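Local atomic coordinates of periplasmic oligopeptide-binding protein (Burkholderia pseudomallei, PDB entry 3ZS6), a protein that probably binds oligopeptides in the periplasm and passes them to an ABC transport system for uptake into the cell. Residues F249-P255 with A477-S483. Numbering follows the deposited sequence. Where two conformers were deposited one is given.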
ATOM      1  N   PHE A 249     -16.724   9.477 -21.207  1.00 20.98           N
ATOM      2  CA  PHE A 249     -16.687  10.235 -19.953  1.00 22.15           C
ATOM      3  C   PHE A 249     -15.687  11.398 -19.957  1.00 22.19           C
ATOM      4  O   PHE A 249     -15.671  12.221 -19.036  1.00 17.14           O
ATOM      5  CB  PHE A 249     -16.427   9.291 -18.769  1.00 21.16           C
ATOM      6  CG  PHE A 249     -17.519   8.276 -18.556  1.00 24.62           C
ATOM      7  CD1 PHE A 249     -18.712   8.639 -17.946  1.00 25.83           C
ATOM      8  CD2 PHE A 249     -17.360   6.964 -18.978  1.00 24.46           C
ATOM      9  CE1 PHE A 249     -19.724   7.711 -17.758  1.00 29.17           C
ATOM     10  CE2 PHE A 249     -18.368   6.031 -18.790  1.00 22.36           C
ATOM     11  CZ  PHE A 249     -19.552   6.406 -18.178  1.00 25.05           C
ATOM     12  N   GLY A 250     -14.854  11.448 -20.991  1.00 18.90           N
ATOM     13  CA  GLY A 250     -13.886  12.511 -21.168  1.00 18.13           C
ATOM     14  C   GLY A 250     -13.014  12.773 -19.953  1.00 18.74           C
ATOM     15  O   GLY A 250     -12.339  11.871 -19.455  1.00 12.08           O
ATOM     16  N   LYS A 251     -13.044  14.013 -19.475  1.00 12.88           N
ATOM     17  CA  LYS A 251     -12.159  14.457 -18.407  1.00 14.27           C
ATOM     18  C   LYS A 251     -12.527  13.919 -17.027  1.00 13.06           C
ATOM     19  O   LYS A 251     -11.767  14.086 -16.078  1.00 15.55           O
ATOM     20  CB  LYS A 251     -12.053  15.993 -18.390  1.00 15.82           C
ATOM     21  CG  LYS A 251     -11.375  16.577 -19.641  1.00 17.25           C
ATOM     22  CD  LYS A 251     -11.284  18.107 -19.561  1.00 15.94           C
ATOM     23  CE  LYS A 251     -11.092  18.753 -20.935  1.00 19.79           C
ATOM     24  NZ  LYS A 251     -11.232  20.246 -20.864  1.00 23.67           N
ATOM     25  N   GLU A 252     -13.692  13.291 -16.902  0.80 11.38           N
ATOM     26  CA  GLU A 252     -14.004  12.563 -15.671  0.80 14.43           C
ATOM     27  C   GLU A 252     -13.003  11.420 -15.470  0.80 15.33           C
ATOM     28  O   GLU A 252     -12.761  10.964 -14.343  0.80 14.77           O
ATOM     29  CB  GLU A 252     -15.447  12.040 -15.684  0.80 11.15           C
ATOM     30  CG  GLU A 252     -16.482  13.160 -15.783  0.80 16.47           C
ATOM     31  CD  GLU A 252     -17.914  12.670 -15.722  0.80 14.23           C
ATOM     32  OE1 GLU A 252     -18.125  11.439 -15.663  0.80 15.31           O
ATOM     33  OE2 GLU A 252     -18.831  13.522 -15.730  0.80 15.15           O
ATOM     34  N   LEU A 253     -12.414  10.961 -16.568  1.00 11.83           N
ATOM     35  CA  LEU A 253     -11.369   9.939 -16.486  1.00 11.87           C
ATOM     36  C   LEU A 253     -10.091  10.643 -16.042  1.00 15.67           C
ATOM     37  O   LEU A 253      -9.471  11.359 -16.827  1.00 14.52           O
ATOM     38  CB  LEU A 253     -11.177   9.249 -17.847  1.00 15.02           C
ATOM     39  CG  LEU A 253     -10.003   8.269 -18.016  1.00 27.04           C
ATOM     40  CD1 LEU A 253      -9.840   7.413 -16.798  1.00 27.12           C
ATOM     41  CD2 LEU A 253     -10.181   7.392 -19.258  1.00 28.84           C
ATOM     42  N   ARG A 254      -9.723  10.467 -14.773  1.00 15.82           N
ATOM     43  CA  ARG A 254      -8.575  11.169 -14.210  1.00 14.74           C
ATOM     44  C   ARG A 254      -7.319  10.326 -14.410  1.00 18.15           C
ATOM     45  O   ARG A 254      -7.173   9.263 -13.807  1.00 23.31           O
ATOM     46  CB  ARG A 254      -8.796  11.468 -12.728  1.00 10.51           C
ATOM     47  CG  ARG A 254     -10.193  11.986 -12.391  1.00 12.35           C
ATOM     48  CD  ARG A 254     -10.523  13.314 -13.108  1.00 10.76           C
ATOM     49  NE  ARG A 254     -11.907  13.693 -12.838  1.00 16.44           N
ATOM     50  CZ  ARG A 254     -12.284  14.785 -12.181  1.00 23.31           C
ATOM     51  NH1 ARG A 254     -11.381  15.658 -11.736  1.00 19.65           N
ATOM     52  NH2 ARG A 254     -13.575  15.005 -11.976  1.00 20.31           N
ATOM     53  N   PRO A 255      -6.408  10.803 -15.262  1.00 18.58           N
ATOM     54  CA  PRO A 255      -5.290   9.984 -15.732  1.00 23.34           C
ATOM     55  C   PRO A 255      -4.013  10.197 -14.932  1.00 23.92           C
ATOM     56  O   PRO A 255      -3.851  11.231 -14.279  1.00 19.08           O
ATOM     57  CB  PRO A 255      -5.067  10.526 -17.135  1.00 20.19           C
ATOM     58  CG  PRO A 255      -5.319  12.012 -16.962  1.00 23.81           C
ATOM     59  CD  PRO A 255      -6.427  12.123 -15.919  1.00 19.22           C
ATOM     60  N   ALA A 477      -3.107   5.205 -12.494  1.00 23.74           N
ATOM     61  CA  ALA A 477      -3.987   5.875 -11.537  1.00 23.15           C
ATOM     62  C   ALA A 477      -5.382   6.154 -12.111  1.00 19.63           C
ATOM     63  O   ALA A 477      -6.251   6.714 -11.426  1.00 18.56           O
ATOM     64  CB  ALA A 477      -3.347   7.191 -11.081  1.00 32.12           C
ATOM     65  N   ASP A 478      -5.577   5.776 -13.370  1.00 16.56           N
ATOM     66  CA  ASP A 478      -6.814   6.043 -14.094  1.00 18.49           C
ATOM     67  C   ASP A 478      -8.054   5.606 -13.330  1.00 21.51           C
ATOM     68  O   ASP A 478      -8.178   4.446 -12.934  1.00 19.36           O
ATOM     69  CB  ASP A 478      -6.796   5.352 -15.464  1.00 17.11           C
ATOM     70  CG  ASP A 478      -5.785   5.966 -16.420  1.00 22.64           C
ATOM     71  OD1 ASP A 478      -4.911   6.730 -15.964  1.00 25.95           O
ATOM     72  OD2 ASP A 478      -5.855   5.661 -17.628  1.00 30.02           O
ATOM     73  N   ARG A 479      -8.973   6.547 -13.138  1.00 13.73           N
ATOM     74  CA  ARG A 479     -10.260   6.258 -12.523  1.00  7.65           C
ATOM     75  C   ARG A 479     -11.282   7.310 -12.960  1.00 12.31           C
ATOM     76  O   ARG A 479     -10.911   8.345 -13.529  1.00 13.34           O
ATOM     77  CB  ARG A 479     -10.143   6.212 -10.991  1.00 10.32           C
ATOM     78  CG  ARG A 479      -9.831   7.556 -10.318  1.00 11.87           C
ATOM     79  CD  ARG A 479     -10.273   7.565  -8.840  1.00 10.60           C
ATOM     80  NE  ARG A 479      -9.699   6.449  -8.086  1.00  9.22           N
ATOM     81  CZ  ARG A 479      -8.535   6.500  -7.441  1.00 10.69           C
ATOM     82  NH1 ARG A 479      -7.804   7.614  -7.452  1.00  9.41           N
ATOM     83  NH2 ARG A 479      -8.090   5.431  -6.792  1.00 14.07           N
ATOM     84  N   LEU A 480     -12.562   7.028 -12.720  1.00  9.65           N
ATOM     85  CA  LEU A 480     -13.634   7.965 -13.054  0.77 11.66           C
ATOM     86  C   LEU A 480     -14.083   8.707 -11.804  1.00 13.18           C
ATOM     87  O   LEU A 480     -14.378   8.092 -10.780  1.00 13.57           O
ATOM     88  CB  LEU A 480     -14.823   7.232 -13.686  0.77 12.44           C
ATOM     89  CG  LEU A 480     -14.597   6.674 -15.099  0.77 15.24           C
ATOM     90  CD1 LEU A 480     -15.608   5.580 -15.448  0.77 14.54           C
ATOM     91  CD2 LEU A 480     -14.632   7.799 -16.141  0.77 11.65           C
ATOM     92  N   VAL A 481     -14.117  10.032 -11.896  1.00 10.36           N
ATOM     93  CA  VAL A 481     -14.603  10.882 -10.815  1.00  8.55           C
ATOM     94  C   VAL A 481     -15.513  11.933 -11.452  1.00 13.03           C
ATOM     95  O   VAL A 481     -15.120  12.612 -12.402  1.00 11.87           O
ATOM     96  CB  VAL A 481     -13.454  11.563 -10.052  1.00 11.48           C
ATOM     97  CG1 VAL A 481     -13.997  12.498  -8.974  1.00 11.30           C
ATOM     98  CG2 VAL A 481     -12.507  10.511  -9.431  1.00 10.94           C
ATOM     99  N   LYS A 482     -16.737  12.043 -10.945  1.00 12.76           N
ATOM    100  CA  LYS A 482     -17.755  12.903 -11.555  1.00 11.53           C
ATOM    101  C   LYS A 482     -17.286  14.358 -11.684  1.00 13.14           C
ATOM    102  O   LYS A 482     -16.496  14.845 -10.866  1.00 13.10           O
ATOM    103  CB  LYS A 482     -19.058  12.823 -10.750  1.00 11.92           C
ATOM    104  CG  LYS A 482     -19.701  11.429 -10.744  1.00 10.91           C
ATOM    105  CD  LYS A 482     -20.384  11.131 -12.079  1.00 15.94           C
ATOM    106  CE  LYS A 482     -21.118   9.791 -12.059  1.00 16.77           C
ATOM    107  NZ  LYS A 482     -21.938   9.599 -13.294  1.00 14.13           N
ATOM    108  N   SER A 483     -17.764  15.041 -12.723  1.00 13.51           N
ATOM    109  CA  SER A 483     -17.401  16.435 -12.974  1.00 19.88           C
ATOM    110  C   SER A 483     -17.799  17.365 -11.830  1.00 19.73           C
ATOM    111  O   SER A 483     -17.196  18.426 -11.653  1.00 20.31           O
ATOM    112  CB  SER A 483     -18.021  16.934 -14.286  1.00 21.35           C
ATOM    113  OG  SER A 483     -17.507  16.193 -15.379  1.00 33.17           O
TER
HETATM  114  O   HOH W   1     -20.749  10.705 -15.712  1.00 17.22           O
HETATM  115  O   HOH W   2     -20.697  14.308 -14.027  1.00 30.94           O
HETATM  116  O   HOH W   3     -14.160  17.596 -11.328  1.00 31.54           O
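The guanidinium of Arg-254 lies with one face over CB of Val-481. The backbone oxygens of Glu-252 and Lys-482 sit at its edge, the latter without a hydrogen bond. Arg-254 NH2 donates to Val-481 O at 2.9 Å, from above the carbonyl plane. Arg-254 NE donates to Glu-252 O at 3.2 Å, within its own segment. The bend at chi2 (-61°) brings NE and NH2 to the carbonyls of Glu-252 and Val-481. A water joins NH2 to Ser-483 O, and NH1 binds a glycerol, probably from the crystallisation liquor.

The Phe-249 ring has CD1 of Leu-480 over one face, near the ring's border rather than its centre. CD2 of Leu-480 meets Phe-249 CB at 3.5 Å, and the two side chains cross at about a right angle. CB of Leu-253 also touches this CD2.

Glu-252 O accepts two bonds, from opposite faces of its carbonyl plane: Arg-254 NE on one and Val-481 N, at 2.9 Å, on the other. The extended chain of Glu-252 carries OE2 to Ser-483 OG, which donates to its anti lone pair at 3.0 Å. OE1 is held by Tyr-226 OH. A water also links OE1 to Lys-482 NZ, which donates to Tyr-226 O as well.

The backbones form a short antiparallel ladder. Leu-253 and Leu-480 are a non-hydrogen-bonded pair. Arg-254 and Arg-479 are a hydrogen-bonded pair: N of Arg-254 donates to Arg-479 O at 2.7 Å, while the return bond is weak.

In this member of the bacterial solute-binding protein 5 family, the ladder joins the start of strand 253-258 to the end of strand 470-480, over 220 residues apart. Leu-253 and Leu-480 face helix 242-249 through Ile-245. Helix 219-227 packs on Phe-249 and Leu-480 through Leu-223. On the other face, Arg-479 forms a salt bridge with Asp-495, and Arg-254 touches the loop residue Tyr-488.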